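PDB 4PET: extracellular solute-binding protein, family 7 from Colwellia psychrerythraea, which binds pyruvate together with a calcium ion and, as a periplasmic solute receptor of the TRAP family, probably delivers it to a membrane transporter. Local coordinates for residues 158-168 / 297-306; 109-120 / 233-241. All blocks are in the same frame, centred on the assembly; numbering follows the deposited sequence.

Interaction 1: 158-168 / 297-306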
# COMPACT_ATOMS: atom_id res chain seq x y z
N PHE A 158 -7.75 -7.48 -26.79
CA PHE A 158 -8.21 -8.58 -27.61
C PHE A 158 -8.74 -8.01 -28.90
O PHE A 158 -9.45 -7.00 -28.90
CB PHE A 158 -9.32 -9.35 -26.88
CG PHE A 158 -8.82 -10.16 -25.72
CD1 PHE A 158 -8.39 -9.54 -24.57
CD2 PHE A 158 -8.73 -11.55 -25.83
CE1 PHE A 158 -7.90 -10.29 -23.49
CE2 PHE A 158 -8.25 -12.32 -24.76
CZ PHE A 158 -7.83 -11.70 -23.60
N LYS A 159 -8.40 -8.67 -30.00
CA LYS A 159 -8.93 -8.29 -31.30
C LYS A 159 -10.38 -8.72 -31.48
O LYS A 159 -11.14 -8.09 -32.24
CB LYS A 159 -8.10 -8.88 -32.42
CG LYS A 159 -6.70 -8.32 -32.53
CD LYS A 159 -5.89 -9.12 -33.55
CE LYS A 159 -4.50 -8.56 -33.78
NZ LYS A 159 -4.56 -7.25 -34.46
N LYS A 160 -10.75 -9.81 -30.82
CA LYS A 160 -12.11 -10.36 -30.93
C LYS A 160 -12.58 -10.70 -29.55
O LYS A 160 -11.77 -11.05 -28.68
CB LYS A 160 -12.16 -11.64 -31.79
CG LYS A 160 -11.24 -11.65 -32.98
CD LYS A 160 -11.68 -10.66 -34.05
CE LYS A 160 -10.96 -10.91 -35.39
NZ LYS A 160 -9.48 -11.11 -35.24
N GLU A 161 -13.89 -10.62 -29.32
CA GLU A 161 -14.43 -10.89 -28.00
C GLU A 161 -14.36 -12.37 -27.65
O GLU A 161 -14.50 -13.24 -28.52
CB GLU A 161 -15.87 -10.39 -27.85
CG GLU A 161 -16.04 -8.89 -27.92
CD GLU A 161 -17.46 -8.49 -28.31
OE1 GLU A 161 -17.81 -8.62 -29.52
OE2 GLU A 161 -18.22 -8.05 -27.42
N ILE A 162 -14.15 -12.63 -26.37
CA ILE A 162 -14.18 -13.97 -25.83
C ILE A 162 -15.59 -14.29 -25.34
O ILE A 162 -15.99 -13.82 -24.27
CB ILE A 162 -13.20 -14.08 -24.66
CG1 ILE A 162 -11.77 -13.83 -25.13
CG2 ILE A 162 -13.33 -15.41 -23.94
CD1 ILE A 162 -11.29 -14.81 -26.21
N ASN A 163 -16.32 -15.10 -26.11
CA ASN A 163 -17.72 -15.44 -25.81
C ASN A 163 -17.94 -16.83 -25.21
O ASN A 163 -18.97 -17.10 -24.60
CB ASN A 163 -18.56 -15.32 -27.08
CG ASN A 163 -18.59 -13.90 -27.61
OD1 ASN A 163 -18.76 -12.96 -26.84
ND2 ASN A 163 -18.39 -13.74 -28.92
N SER A 164 -16.98 -17.73 -25.40
CA SER A 164 -17.05 -19.06 -24.82
C SER A 164 -15.64 -19.61 -24.64
O SER A 164 -14.67 -18.99 -25.07
CB SER A 164 -17.90 -20.01 -25.69
OG SER A 164 -17.27 -20.28 -26.93
N VAL A 165 -15.52 -20.75 -23.97
CA VAL A 165 -14.23 -21.38 -23.75
C VAL A 165 -13.64 -21.80 -25.09
O VAL A 165 -12.42 -21.92 -25.24
CB VAL A 165 -14.34 -22.58 -22.81
CG1 VAL A 165 -14.83 -22.13 -21.45
CG2 VAL A 165 -15.25 -23.65 -23.39
N GLU A 166 -14.51 -22.02 -26.08
CA GLU A 166 -14.04 -22.41 -27.40
C GLU A 166 -13.17 -21.30 -28.03
O GLU A 166 -12.19 -21.58 -28.71
CB GLU A 166 -15.24 -22.76 -28.29
CG GLU A 166 -14.93 -23.65 -29.45
CD GLU A 166 -14.69 -25.10 -29.05
OE1 GLU A 166 -14.83 -25.42 -27.84
OE2 GLU A 166 -14.37 -25.92 -29.95
N ASP A 167 -13.49 -20.04 -27.75
CA ASP A 167 -12.68 -18.89 -28.17
C ASP A 167 -11.27 -18.86 -27.61
O ASP A 167 -10.42 -18.15 -28.13
CB ASP A 167 -13.39 -17.58 -27.84
CG ASP A 167 -14.73 -17.47 -28.57
OD1 ASP A 167 -14.82 -17.99 -29.69
OD2 ASP A 167 -15.69 -16.91 -28.01
N LEU A 168 -11.01 -19.62 -26.54
CA LEU A 168 -9.67 -19.69 -25.98
C LEU A 168 -8.81 -20.73 -26.70
O LEU A 168 -7.58 -20.68 -26.60
CB LEU A 168 -9.72 -20.06 -24.49
CG LEU A 168 -10.34 -19.05 -23.53
CD1 LEU A 168 -10.38 -19.62 -22.16
CD2 LEU A 168 -9.54 -17.76 -23.55
N ARG A 297 -14.63 -4.89 -21.72
CA ARG A 297 -15.37 -6.15 -21.71
C ARG A 297 -15.04 -7.00 -20.49
O ARG A 297 -14.03 -6.80 -19.81
CB ARG A 297 -15.08 -6.99 -22.97
CG ARG A 297 -15.61 -6.40 -24.29
CD ARG A 297 -17.11 -6.49 -24.38
NE ARG A 297 -17.67 -5.99 -25.64
CZ ARG A 297 -17.99 -4.72 -25.89
NH1 ARG A 297 -17.76 -3.77 -25.00
NH2 ARG A 297 -18.52 -4.39 -27.07
N SER A 298 -15.90 -7.99 -20.25
CA SER A 298 -15.73 -8.92 -19.17
C SER A 298 -15.84 -10.33 -19.75
O SER A 298 -16.52 -10.54 -20.75
CB SER A 298 -16.83 -8.69 -18.14
OG SER A 298 -16.47 -7.64 -17.26
N PHE A 299 -15.20 -11.29 -19.11
CA PHE A 299 -15.34 -12.67 -19.54
C PHE A 299 -16.71 -13.22 -19.08
O PHE A 299 -17.13 -12.99 -17.93
CB PHE A 299 -14.20 -13.50 -18.96
CG PHE A 299 -12.85 -13.10 -19.46
CD1 PHE A 299 -12.45 -13.47 -20.73
CD2 PHE A 299 -11.99 -12.30 -18.68
CE1 PHE A 299 -11.19 -13.11 -21.22
CE2 PHE A 299 -10.71 -11.92 -19.16
CZ PHE A 299 -10.31 -12.33 -20.43
N PRO A 300 -17.43 -13.90 -19.98
CA PRO A 300 -18.70 -14.50 -19.57
C PRO A 300 -18.54 -15.46 -18.38
O PRO A 300 -17.45 -16.00 -18.14
CB PRO A 300 -19.18 -15.21 -20.83
CG PRO A 300 -18.47 -14.56 -21.95
CD PRO A 300 -17.18 -14.06 -21.42
N LYS A 301 -19.62 -15.65 -17.62
CA LYS A 301 -19.57 -16.43 -16.39
C LYS A 301 -19.04 -17.85 -16.66
O LYS A 301 -18.25 -18.36 -15.87
CB LYS A 301 -20.95 -16.49 -15.72
N PRO A 302 -19.46 -18.50 -17.77
CA PRO A 302 -19.00 -19.87 -18.05
C PRO A 302 -17.50 -19.93 -18.33
O PRO A 302 -16.84 -20.91 -17.97
CB PRO A 302 -19.76 -20.26 -19.32
CG PRO A 302 -20.94 -19.32 -19.38
CD PRO A 302 -20.44 -18.04 -18.77
N VAL A 303 -16.99 -18.89 -18.99
CA VAL A 303 -15.56 -18.79 -19.23
C VAL A 303 -14.82 -18.61 -17.92
O VAL A 303 -13.88 -19.34 -17.63
CB VAL A 303 -15.20 -17.65 -20.19
CG1 VAL A 303 -13.70 -17.63 -20.45
CG2 VAL A 303 -15.95 -17.84 -21.51
N MSE A 304 -15.24 -17.65 -17.10
CA MSE A 304 -14.60 -17.45 -15.81
C MSE A 304 -14.72 -18.72 -14.94
O MSE A 304 -13.77 -19.08 -14.25
CB MSE A 304 -15.17 -16.19 -15.11
CG MSE A 304 -14.25 -15.66 -14.02
SE MSE A 304 -12.40 -15.30 -14.59
CE MSE A 304 -12.85 -14.41 -16.11
N GLU A 305 -15.83 -19.43 -15.00
CA GLU A 305 -15.95 -20.64 -14.19
C GLU A 305 -14.91 -21.69 -14.60
O GLU A 305 -14.28 -22.30 -13.75
CB GLU A 305 -17.34 -21.25 -14.29
CG GLU A 305 -18.40 -20.48 -13.55
CD GLU A 305 -18.35 -20.71 -12.05
OE1 GLU A 305 -17.29 -21.15 -11.53
OE2 GLU A 305 -19.39 -20.46 -11.39
N ALA A 306 -14.74 -21.90 -15.91
CA ALA A 306 -13.70 -22.79 -16.41
C ALA A 306 -12.28 -22.37 -16.00
O ALA A 306 -11.43 -23.20 -15.68
CB ALA A 306 -13.78 -22.92 -17.91
O HOH W 1 -18.60 -5.49 -29.85
O HOH W 2 -16.69 -10.77 -23.79
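Beside the outermost strand 295-297 of the six-stranded sheet, the loop after strand 156-158 packs against the turn leading to helix 301-321, and F299 meets I162 and F158 at the centre of this junction. The F299 ring offers its edge: CD1 lies 3.9 Å from I162 CG2, which sits close to the ring plane, while F299 CZ touches F158 CZ at 4.1 Å. With CG2 anti to the backbone N, the beta-branched I162 sets this branch at the ring edge, while its CG1 touches F299 CE1. Y231 stacks on F299 and meets F158 edge-to-face, completing an aromatic cluster. Next along, V303 pushes CG2 against the backbone of S164, 3.6 Å from its C, and turns CG1 toward L168; V165 CG1 rests 3.8 Å from A306 CB, where a small residue lets the helix come near. P300, at the N-cap position, brings CD to 3.1 Å from I162 O, and a water links that oxygen to S298 O. Toward solvent, R297 NE gives E161 OE2 a straight bond of 2.8 Å (169°), in the guanidinium plane but 39° above the carboxylate plane, a salt bridge. D167 OD2 accepts from the backbone N of N163 and of S164, tying the loop into a compact turn. Apolar packing with an ion pair at one end thus joins outer strand and following helix to a loop in an alpha/beta lobe of this TRAP-type, family 7 solute-binding protein.

Interaction 2: 109-120 / 233-241. With CA (calcium ion), chain E; PYR (pyruvic acid), chain D.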
# COMPACT_ATOMS: atom_id res chain seq x y z
N THR A 109 5.43 -13.13 -7.59
CA THR A 109 5.02 -12.00 -8.38
C THR A 109 3.55 -11.72 -8.12
O THR A 109 3.20 -10.67 -7.57
CB THR A 109 5.25 -12.23 -9.85
OG1 THR A 109 6.65 -12.36 -10.10
CG2 THR A 109 4.74 -11.03 -10.61
N THR A 110 2.69 -12.70 -8.43
CA THR A 110 1.26 -12.68 -8.09
C THR A 110 0.71 -14.04 -8.51
O THR A 110 1.42 -14.82 -9.16
CB THR A 110 0.51 -11.53 -8.81
OG1 THR A 110 -0.83 -11.41 -8.30
CG2 THR A 110 0.47 -11.79 -10.30
N VAL A 111 -0.53 -14.35 -8.12
CA VAL A 111 -1.24 -15.52 -8.65
C VAL A 111 -2.70 -15.20 -8.96
O VAL A 111 -3.33 -14.37 -8.29
CB VAL A 111 -1.19 -16.75 -7.71
CG1 VAL A 111 0.25 -17.04 -7.29
CG2 VAL A 111 -2.02 -16.52 -6.48
N PRO A 112 -3.24 -15.83 -10.02
CA PRO A 112 -4.65 -15.65 -10.40
C PRO A 112 -5.54 -15.90 -9.20
O PRO A 112 -5.32 -16.82 -8.42
CB PRO A 112 -4.85 -16.72 -11.49
CG PRO A 112 -3.48 -16.85 -12.11
CD PRO A 112 -2.52 -16.72 -10.95
N PHE A 113 -6.54 -15.04 -9.01
CA PHE A 113 -7.44 -15.13 -7.87
C PHE A 113 -6.76 -14.99 -6.50
O PHE A 113 -7.36 -15.25 -5.45
CB PHE A 113 -8.28 -16.42 -7.98
CG PHE A 113 -8.87 -16.60 -9.34
CD1 PHE A 113 -9.92 -15.80 -9.77
CD2 PHE A 113 -8.37 -17.52 -10.21
CE1 PHE A 113 -10.44 -15.94 -11.04
CE2 PHE A 113 -8.89 -17.67 -11.49
CZ PHE A 113 -9.93 -16.88 -11.89
N GLY A 114 -5.54 -14.46 -6.49
CA GLY A 114 -4.81 -14.26 -5.25
C GLY A 114 -5.00 -12.92 -4.57
O GLY A 114 -6.11 -12.33 -4.59
N MSE A 115 -3.94 -12.44 -3.94
CA MSE A 115 -4.04 -11.27 -3.07
C MSE A 115 -3.92 -9.98 -3.83
O MSE A 115 -3.23 -9.92 -4.85
CB MSE A 115 -2.97 -11.32 -1.99
CG MSE A 115 -3.39 -12.21 -0.86
SE MSE A 115 -2.01 -12.42 0.50
CE MSE A 115 -0.88 -13.65 -0.43
N ILE A 116 -4.62 -8.95 -3.35
CA ILE A 116 -4.40 -7.60 -3.85
C ILE A 116 -3.13 -7.06 -3.25
O ILE A 116 -2.52 -7.72 -2.38
CB ILE A 116 -5.57 -6.67 -3.58
CG1 ILE A 116 -5.83 -6.50 -2.08
CG2 ILE A 116 -6.80 -7.25 -4.24
CD1 ILE A 116 -6.99 -5.52 -1.78
N ALA A 117 -2.73 -5.87 -3.68
CA ALA A 117 -1.40 -5.37 -3.33
C ALA A 117 -1.21 -5.18 -1.82
O ALA A 117 -0.18 -5.55 -1.26
CB ALA A 117 -1.09 -4.07 -4.07
N SER A 118 -2.20 -4.58 -1.16
CA SER A 118 -2.02 -4.25 0.25
C SER A 118 -1.91 -5.54 1.05
O SER A 118 -1.18 -5.62 2.03
CB SER A 118 -3.19 -3.42 0.74
OG SER A 118 -4.38 -4.19 0.64
N GLU A 119 -2.63 -6.56 0.62
CA GLU A 119 -2.55 -7.89 1.25
C GLU A 119 -1.20 -8.54 1.02
O GLU A 119 -0.60 -9.12 1.94
CB GLU A 119 -3.65 -8.79 0.69
CG GLU A 119 -5.06 -8.27 0.96
CD GLU A 119 -6.14 -9.10 0.35
OE1 GLU A 119 -7.26 -9.10 0.90
OE2 GLU A 119 -5.90 -9.74 -0.69
N GLN A 120 -0.71 -8.46 -0.20
CA GLN A 120 0.53 -9.13 -0.55
C GLN A 120 1.71 -8.49 0.18
O GLN A 120 2.64 -9.18 0.59
CB GLN A 120 0.74 -9.13 -2.06
CG GLN A 120 1.88 -10.00 -2.51
CD GLN A 120 2.23 -9.71 -3.94
OE1 GLN A 120 2.35 -8.55 -4.34
NE2 GLN A 120 2.34 -10.75 -4.74
N GLY A 233 -9.81 -7.80 -15.18
CA GLY A 233 -8.85 -8.77 -14.64
C GLY A 233 -9.34 -9.92 -13.74
O GLY A 233 -10.55 -10.16 -13.61
N TRP A 234 -8.38 -10.62 -13.13
CA TRP A 234 -8.59 -11.92 -12.48
C TRP A 234 -7.24 -12.62 -12.25
O TRP A 234 -7.04 -13.30 -11.26
CB TRP A 234 -9.50 -12.85 -13.30
CG TRP A 234 -8.96 -13.22 -14.68
CD1 TRP A 234 -9.16 -12.54 -15.85
CD2 TRP A 234 -8.09 -14.32 -15.00
NE1 TRP A 234 -8.51 -13.18 -16.89
CE2 TRP A 234 -7.83 -14.26 -16.39
CE3 TRP A 234 -7.52 -15.36 -14.26
CZ2 TRP A 234 -7.03 -15.21 -17.06
CZ3 TRP A 234 -6.73 -16.31 -14.93
CH2 TRP A 234 -6.49 -16.21 -16.32
N HIS A 235 -6.31 -12.39 -13.16
CA HIS A 235 -5.08 -13.17 -13.32
C HIS A 235 -3.88 -12.57 -12.58
O HIS A 235 -2.95 -13.30 -12.18
CB HIS A 235 -4.73 -13.23 -14.80
CG HIS A 235 -4.48 -11.88 -15.38
ND1 HIS A 235 -3.26 -11.52 -15.91
CD2 HIS A 235 -5.26 -10.78 -15.43
CE1 HIS A 235 -3.31 -10.26 -16.28
NE2 HIS A 235 -4.51 -9.79 -16.01
N GLU A 236 -3.89 -11.24 -12.44
CA GLU A 236 -2.81 -10.55 -11.75
C GLU A 236 -3.32 -9.48 -10.78
O GLU A 236 -3.26 -8.28 -11.07
CB GLU A 236 -1.82 -9.94 -12.75
CG GLU A 236 -1.03 -10.97 -13.56
CD GLU A 236 0.12 -10.35 -14.34
OE1 GLU A 236 0.98 -9.69 -13.71
OE2 GLU A 236 0.17 -10.51 -15.57
N PRO A 237 -3.83 -9.91 -9.62
CA PRO A 237 -4.47 -8.96 -8.68
C PRO A 237 -3.54 -8.00 -7.97
O PRO A 237 -4.01 -6.97 -7.47
CB PRO A 237 -5.11 -9.88 -7.63
CG PRO A 237 -4.27 -11.16 -7.69
CD PRO A 237 -3.96 -11.31 -9.18
N GLY A 238 -2.25 -8.35 -7.92
CA GLY A 238 -1.29 -7.64 -7.10
C GLY A 238 0.14 -7.93 -7.53
O GLY A 238 0.96 -8.41 -6.76
N THR A 239 0.43 -7.56 -8.77
CA THR A 239 1.72 -7.83 -9.38
C THR A 239 2.84 -7.03 -8.77
O THR A 239 2.89 -5.81 -8.88
CB THR A 239 1.64 -7.58 -10.90
OG1 THR A 239 0.63 -8.43 -11.44
CG2 THR A 239 2.99 -7.85 -11.58
N GLU A 240 3.73 -7.75 -8.09
CA GLU A 240 4.91 -7.13 -7.51
C GLU A 240 6.10 -7.43 -8.40
O GLU A 240 6.35 -8.59 -8.74
CB GLU A 240 5.19 -7.70 -6.11
CG GLU A 240 6.33 -7.04 -5.40
CD GLU A 240 5.97 -5.68 -4.82
OE1 GLU A 240 4.83 -5.51 -4.30
OE2 GLU A 240 6.84 -4.80 -4.87
N LEU A 241 6.85 -6.40 -8.78
CA LEU A 241 8.07 -6.67 -9.53
C LEU A 241 9.18 -7.11 -8.57
O LEU A 241 8.96 -7.32 -7.37
CB LEU A 241 8.49 -5.47 -10.37
CG LEU A 241 7.38 -4.94 -11.29
CD1 LEU A 241 7.82 -3.66 -12.00
CD2 LEU A 241 6.97 -5.98 -12.33
CA CA E . 0.76 -8.50 -16.66
C PYR D . 4.01 -8.37 -17.06
O PYR D . 2.96 -8.89 -17.64
OXT PYR D . 5.17 -8.70 -17.55
CA PYR D . 3.87 -7.42 -16.02
O3 PYR D . 2.73 -7.25 -15.41
CB PYR D . 5.01 -6.54 -15.62
O HOH W 3 8.38 -10.35 -8.91
O HOH W 4 -4.01 -4.79 -5.99
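E236 and T239 bring 233-241 to the ligand, and T110 of 109-120 packs behind them. E236 OE2 binds the calcium ion at 2.4 Å, which is also bound by O and O3 of the pyruvate, with Q153, E211 and W212 completing the site. The other carboxylate oxygen, OE1, accepts 2.6 Å from T239 OG1 and also bonds to Y96, which holds the group against rotation. T110 packs against both residues: its OG1, anti to the backbone N (chi1 -171°), takes a weak bond from G238 N, leaving CG2 to lie 3.7 Å from E236 CG and close to T239 OG1. G238 is suited to its place because a CB would collide with M115 O, while P237 packs beside it, its CG 3.3 Å from M115 O. Farther out, T109 O is gripped from opposite faces of its carbonyl plane by E240 N (3.0 Å, 174°) and Q120 NE2 (3.0 Å), the extended Q120 chain reaching back from the helix. A leucine in place of Q120 would probably leave T109 O without the second of these two donors, and its carbonyl less firmly fixed. At the opposite end F113 N bonds W234 O at 2.9 Å, nearly along the C=O axis, tethering the type II turn of V111-G114 to 233-241, and F113 CZ touches W234 CE3 obliquely. Around this core, helix 301-321 borders F113 and W234, helix 177-185 flanks P112 and H235, helix 323-353 covers M115, and strand 240-246 carries the chain on into the five-stranded sheet.

How the interactions relate
Interactions 1 and 2 have centres about 21 Å apart and alternate along the chain: 109-120, then 158-168, then 233-241, and finally 297-306. The first lies at the periphery, its centre about 23 Å from the centre of the chain, beside the six-stranded sheet; the second is buried, its centre about 8 Å from that of the chain, at the ligand and on the way into the five-stranded sheet. They nevertheless touch, F299 CE2 lying 3.4 Å from W234 NE1 and the selenium of M304 reaching both F113 and W234. Segment 233-241 follows strand 229-231 of one sheet and enters strand 240-246 of the other, a crossing between sheets consistent with the two-lobed solute-binding fold, in which ligand is held between lobes.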